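Side-chain contacts in laccase (Botrytis aclada, PDB 3SQR), which oxidises phenolic substrates and reduces dioxygen to water at its copper centres, probably serving in lignin degradation and detoxification of lignin-derived products: residues A[76-79]-A[84-87]; A[114-119]-A[172-177]. All coordinates share one frame; numbering follows the deposited sequence.

In the fold
Both contacts lie in the first multicopper oxidase domain and follow one another along the chain, interaction 1 closing before interaction 2 opens. Interaction 1 closes the short turn between strands 67-79 and 86-91. Past strand 107-114 the chain enters the loop 114-119, and interaction 2, closing a long excursion of 52 residues, joins it to 172-177, which lies between strands 163-169 and 180-186; it thus connects loops leaving the two sheets of the domain. The centres of the two contacts lie about 13 Å apart, and the two contacts touch: Arg86 forms a salt bridge with Asp177, and Leu116 packs on the backbone of Asn76. The sugar on Asn76 also reaches the backbone of 117-118.

Interaction 1 of 2, residues A[76-79]-A[84-87]; sequences NSTI and YTRS. With NAG (2-acetamido-2-deoxy-beta-D-glucopyranose), chain H.
Residues 76-79 and 84-87 run antiparallel, Ile79 and Arg86 forming a hydrogen-bonded pair with Ile79 N to Arg86 O at 2.9 Å and Arg86 N to Ile79 O at 3.0 Å, both nearly straight, while Thr78 and Ser87 make the adjoining non-hydrogen-bonded pair. Beside these bonds, the C-H groups of Thr78 CA and Thr85 CA approach the same two carbonyls, of Arg86 and Ile79 respectively. On the face bearing Thr78 and Ser87, the Thr78 and Thr85 side chains cross obliquely and meet methyl to methyl, CG2 to CG2 at 3.6 Å. Each threonine sets its methyl anti to the backbone N, and the hydroxyl of Thr85 is bonded to that of Thr80 in the turn. This is the closed end of a beta hairpin, strands 67-79 and 86-91, at the border of a four-stranded sheet in the first cupredoxin-like domain. On the other face, Ile79 CG1 lies 4.0 Å from Arg86 O, and the arginine chain starts with CG between backbone N and carbonyl carbon (chi1 51°), then bends at chi3. The bend brings NE back to the next carbonyl, Ser87 O, at 2.7 Å, with the oxygen 18° out of the guanidinium plane; NH2 adds a weak bond to the same oxygen. NH1 is bonded to Ala206 O, Trp205 makes a cation-pi contact and Asp177 takes NH2 in a salt bridge, so the buried guanidinium is held by several partners. At the far end of the segment Asn76 is N-glycosylated, its ND2 bonded covalently to C1 of the NAG of chain H.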
loop_
_atom_site.group_PDB
_atom_site.type_symbol
_atom_site.label_atom_id
_atom_site.label_comp_id
_atom_site.label_asym_id
_atom_site.label_seq_id
_atom_site.Cartn_x
_atom_site.Cartn_y
_atom_site.Cartn_z
ATOM N N ASN A 76 -10.712 -8.972 -16.625
ATOM C CA ASN A 76 -9.626 -9.546 -17.329
ATOM C C ASN A 76 -9.450 -8.801 -18.635
ATOM O O ASN A 76 -10.313 -8.856 -19.503
ATOM C CB ASN A 76 -9.934 -11.034 -17.490
ATOM C CG ASN A 76 -8.728 -11.826 -17.873
ATOM O OD1 ASN A 76 -7.685 -11.323 -18.347
ATOM N ND2 ASN A 76 -8.867 -13.137 -17.683
ATOM N N SER A 77 -8.383 -8.036 -18.737
ATOM C CA SER A 77 -8.241 -7.023 -19.735
ATOM C C SER A 77 -7.011 -7.167 -20.602
ATOM O O SER A 77 -6.125 -8.011 -20.371
ATOM C CB SER A 77 -8.138 -5.686 -18.971
ATOM O OG SER A 77 -9.160 -5.537 -17.992
ATOM N N THR A 78 -6.906 -6.287 -21.599
ATOM C CA THR A 78 -5.763 -6.148 -22.428
ATOM C C THR A 78 -5.463 -4.670 -22.438
ATOM O O THR A 78 -6.349 -3.883 -22.657
ATOM C CB THR A 78 -6.026 -6.690 -23.847
ATOM O OG1 THR A 78 -6.468 -8.039 -23.687
ATOM C CG2 THR A 78 -4.809 -6.560 -24.686
ATOM N N ILE A 79 -4.230 -4.320 -22.116
ATOM C CA ILE A 79 -3.805 -2.936 -22.160
ATOM C C ILE A 79 -2.414 -2.764 -22.783
ATOM O O ILE A 79 -1.617 -3.709 -22.852
ATOM C CB ILE A 79 -3.880 -2.360 -20.745
ATOM C CG1 ILE A 79 -3.017 -3.178 -19.800
ATOM C CG2 ILE A 79 -5.320 -2.329 -20.219
ATOM C CD1 ILE A 79 -2.690 -2.323 -18.502
ATOM N N TYR A 84 3.769 -1.889 -25.010
ATOM C CA TYR A 84 3.704 -3.321 -25.020
ATOM C C TYR A 84 2.362 -3.818 -24.576
ATOM O O TYR A 84 1.885 -3.539 -23.467
ATOM C CB TYR A 84 4.808 -3.940 -24.091
ATOM C CG TYR A 84 4.989 -5.409 -24.335
ATOM C CD1 TYR A 84 4.092 -6.325 -23.835
ATOM C CD2 TYR A 84 6.053 -5.890 -25.156
ATOM C CE1 TYR A 84 4.216 -7.634 -24.064
ATOM C CE2 TYR A 84 6.139 -7.261 -25.448
ATOM C CZ TYR A 84 5.252 -8.116 -24.891
ATOM O OH TYR A 84 5.198 -9.474 -25.105
ATOM N N THR A 85 1.724 -4.623 -25.408
ATOM C CA THR A 85 0.377 -5.044 -25.185
ATOM C C THR A 85 0.389 -6.338 -24.415
ATOM O O THR A 85 1.101 -7.314 -24.778
ATOM C CB THR A 85 -0.404 -5.237 -26.541
ATOM O OG1 THR A 85 -0.350 -3.993 -27.277
ATOM C CG2 THR A 85 -1.764 -5.631 -26.301
ATOM N N ARG A 86 -0.368 -6.340 -23.334
ATOM C CA ARG A 86 -0.437 -7.501 -22.444
ATOM C C ARG A 86 -1.703 -7.593 -21.701
ATOM O O ARG A 86 -2.484 -6.634 -21.663
ATOM C CB ARG A 86 0.756 -7.471 -21.451
ATOM C CG ARG A 86 0.936 -6.160 -20.711
ATOM C CD ARG A 86 1.632 -6.413 -19.348
ATOM N NE ARG A 86 0.784 -7.171 -18.452
ATOM C CZ ARG A 86 1.024 -7.404 -17.159
ATOM N NH1 ARG A 86 2.122 -6.933 -16.580
ATOM N NH2 ARG A 86 0.163 -8.125 -16.464
ATOM N N SER A 87 -1.899 -8.748 -21.056
ATOM C CA SER A 87 -3.044 -8.966 -20.235
ATOM C C SER A 87 -2.906 -8.078 -18.985
ATOM O O SER A 87 -1.811 -7.701 -18.562
ATOM C CB SER A 87 -3.150 -10.409 -19.786
ATOM O OG SER A 87 -2.065 -10.766 -18.899
HETATM C C1 NAG H . -7.833 -14.002 -18.079
HETATM C C2 NAG H . -7.949 -15.334 -17.396
HETATM C C3 NAG H . -6.903 -16.270 -17.952
HETATM C C4 NAG H . -6.996 -16.395 -19.471
HETATM C C5 NAG H . -6.954 -14.984 -20.028
HETATM C C6 NAG H . -7.077 -15.032 -21.555
HETATM C C7 NAG H . -8.451 -15.133 -15.045
HETATM C C8 NAG H . -7.844 -14.902 -13.701
HETATM N N2 NAG H . -7.604 -15.150 -16.002
HETATM O O3 NAG H . -7.040 -17.505 -17.310
HETATM O O4 NAG H . -5.859 -17.110 -19.932
HETATM O O5 NAG H . -8.040 -14.252 -19.473
HETATM O O6 NAG H . -8.362 -15.526 -21.866
HETATM O O7 NAG H . -9.651 -15.279 -15.183
#

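Interaction 2 of 2, residues A[114-119]-A[172-177]; sequences NNLEHN and SLQYGD. With NAG (2-acetamido-2-deoxy-beta-D-glucopyranose), chain H; NAG (2-acetamido-2-deoxy-beta-D-glucopyranose), chain B.
An Asx turn shapes the loop 114-119, which joins strands 107-114 and 123-125 of the first cupredoxin-like domain, and a buried amide-amide hydrogen bond connects this loop to the 3-10 turn around Gln174. Gln174 and Asn119 approach from opposite directions, and Gln174 NE2 donates to Asn119 OD1 at 2.9 Å with a nearly straight N-H (166°). The acceptor lies in the glutamine amide plane, but the donor is tilted 20° from the asparagine carbonyl plane. The chain of Gln174, extended beyond CG (chi2 177°), reaches across to the other loop; its OE1 is held by Ser169 and Thr121, and its NE2 also bonds Gly120 O, which together should fix the rotation of the amide. Leu116 CD1 packs against the same NE2 at 3.5 Å. Within the loop, Asn114 OD1 accepts from Leu116 N from above its carbonyl plane, while Asn114 ND2 reaches a lone pair of Asn119 O in plane, tying the segment's ends together. The Gln174 side chain comes within about 8 Å of those of the copper ligands His168 and His170. Two sugars cover the loop: Asn119 ND2 carries the NAG of chain B, and the acetamide of the NAG of chain H has its O7 accepting from His118 N at 2.9 Å, with a weak second bond from Glu117 N, while O3 of that sugar meets the His118 ring at its edge, 3.1 Å from CD2.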
loop_
_atom_site.group_PDB
_atom_site.type_symbol
_atom_site.label_atom_id
_atom_site.label_comp_id
_atom_site.label_asym_id
_atom_site.label_seq_id
_atom_site.Cartn_x
_atom_site.Cartn_y
_atom_site.Cartn_z
ATOM N N ASN A 114 -16.732 -9.648 -9.258
ATOM C CA ASN A 114 -15.623 -10.368 -9.815
ATOM C C ASN A 114 -15.990 -10.885 -11.172
ATOM O O ASN A 114 -16.631 -11.905 -11.289
ATOM C CB ASN A 114 -15.172 -11.569 -8.945
ATOM C CG ASN A 114 -13.996 -12.246 -9.484
ATOM O OD1 ASN A 114 -13.409 -11.814 -10.495
ATOM N ND2 ASN A 114 -13.533 -13.319 -8.767
ATOM N N ASN A 115 -15.496 -10.229 -12.196
ATOM C CA ASN A 115 -15.678 -10.695 -13.572
ATOM C C ASN A 115 -14.470 -11.385 -14.196
ATOM O O ASN A 115 -14.363 -11.479 -15.434
ATOM C CB ASN A 115 -16.210 -9.563 -14.442
ATOM C CG ASN A 115 -17.625 -9.223 -14.103
ATOM O OD1 ASN A 115 -18.512 -10.120 -14.023
ATOM N ND2 ASN A 115 -17.863 -7.931 -13.808
ATOM N N LEU A 116 -13.561 -11.879 -13.355
ATOM C CA LEU A 116 -12.529 -12.773 -13.788
ATOM C C LEU A 116 -13.193 -14.150 -13.860
ATOM O O LEU A 116 -14.176 -14.395 -13.146
ATOM C CB LEU A 116 -11.389 -12.831 -12.781
ATOM C CG LEU A 116 -10.724 -11.462 -12.544
ATOM C CD1 LEU A 116 -9.766 -11.728 -11.333
ATOM C CD2 LEU A 116 -10.043 -10.898 -13.798
ATOM N N GLU A 117 -12.670 -14.996 -14.733
ATOM C CA GLU A 117 -13.186 -16.352 -14.815
ATOM C C GLU A 117 -12.481 -17.345 -13.889
ATOM O O GLU A 117 -13.113 -18.285 -13.418
ATOM C CB GLU A 117 -13.060 -16.848 -16.260
ATOM C CG GLU A 117 -14.056 -16.202 -17.206
ATOM C CD GLU A 117 -14.455 -17.147 -18.329
ATOM O OE1 GLU A 117 -13.545 -17.756 -18.970
ATOM O OE2 GLU A 117 -15.690 -17.311 -18.524
ATOM N N HIS A 118 -11.188 -17.140 -13.638
ATOM C CA HIS A 118 -10.314 -18.197 -13.068
ATOM C C HIS A 118 -9.582 -17.813 -11.769
ATOM O O HIS A 118 -8.636 -18.486 -11.382
ATOM C CB HIS A 118 -9.300 -18.668 -14.134
ATOM C CG HIS A 118 -9.945 -19.193 -15.379
ATOM N ND1 HIS A 118 -10.960 -20.126 -15.351
ATOM C CD2 HIS A 118 -9.740 -18.897 -16.681
ATOM C CE1 HIS A 118 -11.353 -20.381 -16.592
ATOM N NE2 HIS A 118 -10.627 -19.653 -17.419
ATOM N N ASN A 119 -9.957 -16.682 -11.156
ATOM C CA ASN A 119 -9.463 -16.317 -9.823
ATOM C C ASN A 119 -10.639 -15.826 -9.002
ATOM O O ASN A 119 -11.518 -15.127 -9.541
ATOM C CB ASN A 119 -8.478 -15.103 -9.826
ATOM C CG ASN A 119 -7.112 -15.358 -10.351
ATOM O OD1 ASN A 119 -6.378 -14.418 -10.502
ATOM N ND2 ASN A 119 -6.729 -16.608 -10.621
ATOM N N SER A 172 -3.717 -12.900 -3.562
ATOM C CA SER A 172 -2.530 -13.368 -4.249
ATOM C C SER A 172 -1.855 -12.196 -5.003
ATOM O O SER A 172 -1.786 -11.077 -4.439
ATOM C CB SER A 172 -2.855 -14.636 -5.128
ATOM O OG SER A 172 -1.678 -15.078 -5.820
ATOM N N LEU A 173 -1.297 -12.408 -6.185
ATOM C CA LEU A 173 -0.459 -11.372 -6.823
ATOM C C LEU A 173 -1.215 -10.424 -7.714
ATOM O O LEU A 173 -0.608 -9.693 -8.478
ATOM C CB LEU A 173 0.630 -12.056 -7.682
ATOM C CG LEU A 173 1.591 -12.982 -6.962
ATOM C CD1 LEU A 173 2.371 -13.838 -8.027
ATOM C CD2 LEU A 173 2.564 -12.163 -6.158
ATOM N N GLN A 174 -2.537 -10.405 -7.601
ATOM C CA GLN A 174 -3.351 -9.708 -8.615
ATOM C C GLN A 174 -3.014 -8.262 -8.772
ATOM O O GLN A 174 -3.111 -7.755 -9.847
ATOM C CB GLN A 174 -4.821 -9.795 -8.317
ATOM C CG GLN A 174 -5.373 -11.200 -8.522
ATOM C CD GLN A 174 -6.855 -11.344 -8.160
ATOM O OE1 GLN A 174 -7.383 -10.623 -7.335
ATOM N NE2 GLN A 174 -7.536 -12.364 -8.754
ATOM N N TYR A 175 -2.649 -7.578 -7.699
ATOM C CA TYR A 175 -2.385 -6.139 -7.921
ATOM C C TYR A 175 -1.159 -5.920 -8.779
ATOM O O TYR A 175 -0.976 -4.821 -9.374
ATOM C CB TYR A 175 -2.370 -5.287 -6.621
ATOM C CG TYR A 175 -1.060 -5.244 -5.865
ATOM C CD1 TYR A 175 -0.072 -4.410 -6.252
ATOM C CD2 TYR A 175 -0.812 -6.075 -4.800
ATOM C CE1 TYR A 175 1.112 -4.330 -5.620
ATOM C CE2 TYR A 175 0.438 -6.009 -4.123
ATOM C CZ TYR A 175 1.368 -5.125 -4.537
ATOM O OH TYR A 175 2.620 -4.987 -3.950
ATOM N N GLY A 176 -0.321 -6.946 -8.911
ATOM C CA GLY A 176 0.797 -6.912 -9.841
ATOM C C GLY A 176 0.427 -6.852 -11.298
ATOM O O GLY A 176 1.239 -6.433 -12.149
ATOM N N ASP A 177 -0.790 -7.293 -11.580
ATOM C CA ASP A 177 -1.296 -7.306 -12.941
ATOM C C ASP A 177 -2.206 -6.099 -13.192
ATOM O O ASP A 177 -2.916 -6.048 -14.182
ATOM C CB ASP A 177 -2.006 -8.599 -13.231
ATOM C CG ASP A 177 -1.055 -9.732 -13.667
ATOM O OD1 ASP A 177 0.176 -9.490 -13.830
ATOM O OD2 ASP A 177 -1.610 -10.852 -13.942
HETATM C C1 NAG H . -7.833 -14.002 -18.079
HETATM C C2 NAG H . -7.949 -15.334 -17.396
HETATM C C3 NAG H . -6.903 -16.270 -17.952
HETATM C C4 NAG H . -6.996 -16.395 -19.471
HETATM C C5 NAG H . -6.954 -14.984 -20.028
HETATM C C6 NAG H . -7.077 -15.032 -21.555
HETATM C C7 NAG H . -8.451 -15.133 -15.045
HETATM C C8 NAG H . -7.844 -14.902 -13.701
HETATM N N2 NAG H . -7.604 -15.150 -16.002
HETATM O O3 NAG H . -7.040 -17.505 -17.310
HETATM O O4 NAG H . -5.859 -17.110 -19.932
HETATM O O5 NAG H . -8.040 -14.252 -19.473
HETATM O O6 NAG H . -8.362 -15.526 -21.866
HETATM O O7 NAG H . -9.651 -15.279 -15.183
HETATM C C1 NAG B . -5.427 -16.881 -11.128
HETATM C C2 NAG B . -4.689 -18.135 -10.737
HETATM C C3 NAG B . -3.319 -18.366 -11.353
HETATM C C4 NAG B . -3.479 -18.250 -12.847
HETATM C C5 NAG B . -4.248 -16.956 -13.203
HETATM C C6 NAG B . -4.671 -16.905 -14.659
HETATM C C7 NAG B . -5.690 -18.735 -8.555
HETATM C C8 NAG B . -5.345 -18.859 -7.093
HETATM N N2 NAG B . -4.653 -18.331 -9.307
HETATM O O3 NAG B . -2.857 -19.635 -10.920
HETATM O O4 NAG B . -2.255 -18.177 -13.514
HETATM O O5 NAG B . -5.461 -16.824 -12.513
HETATM O O6 NAG B . -4.849 -15.558 -15.028
HETATM O O7 NAG B . -6.818 -19.019 -8.947
#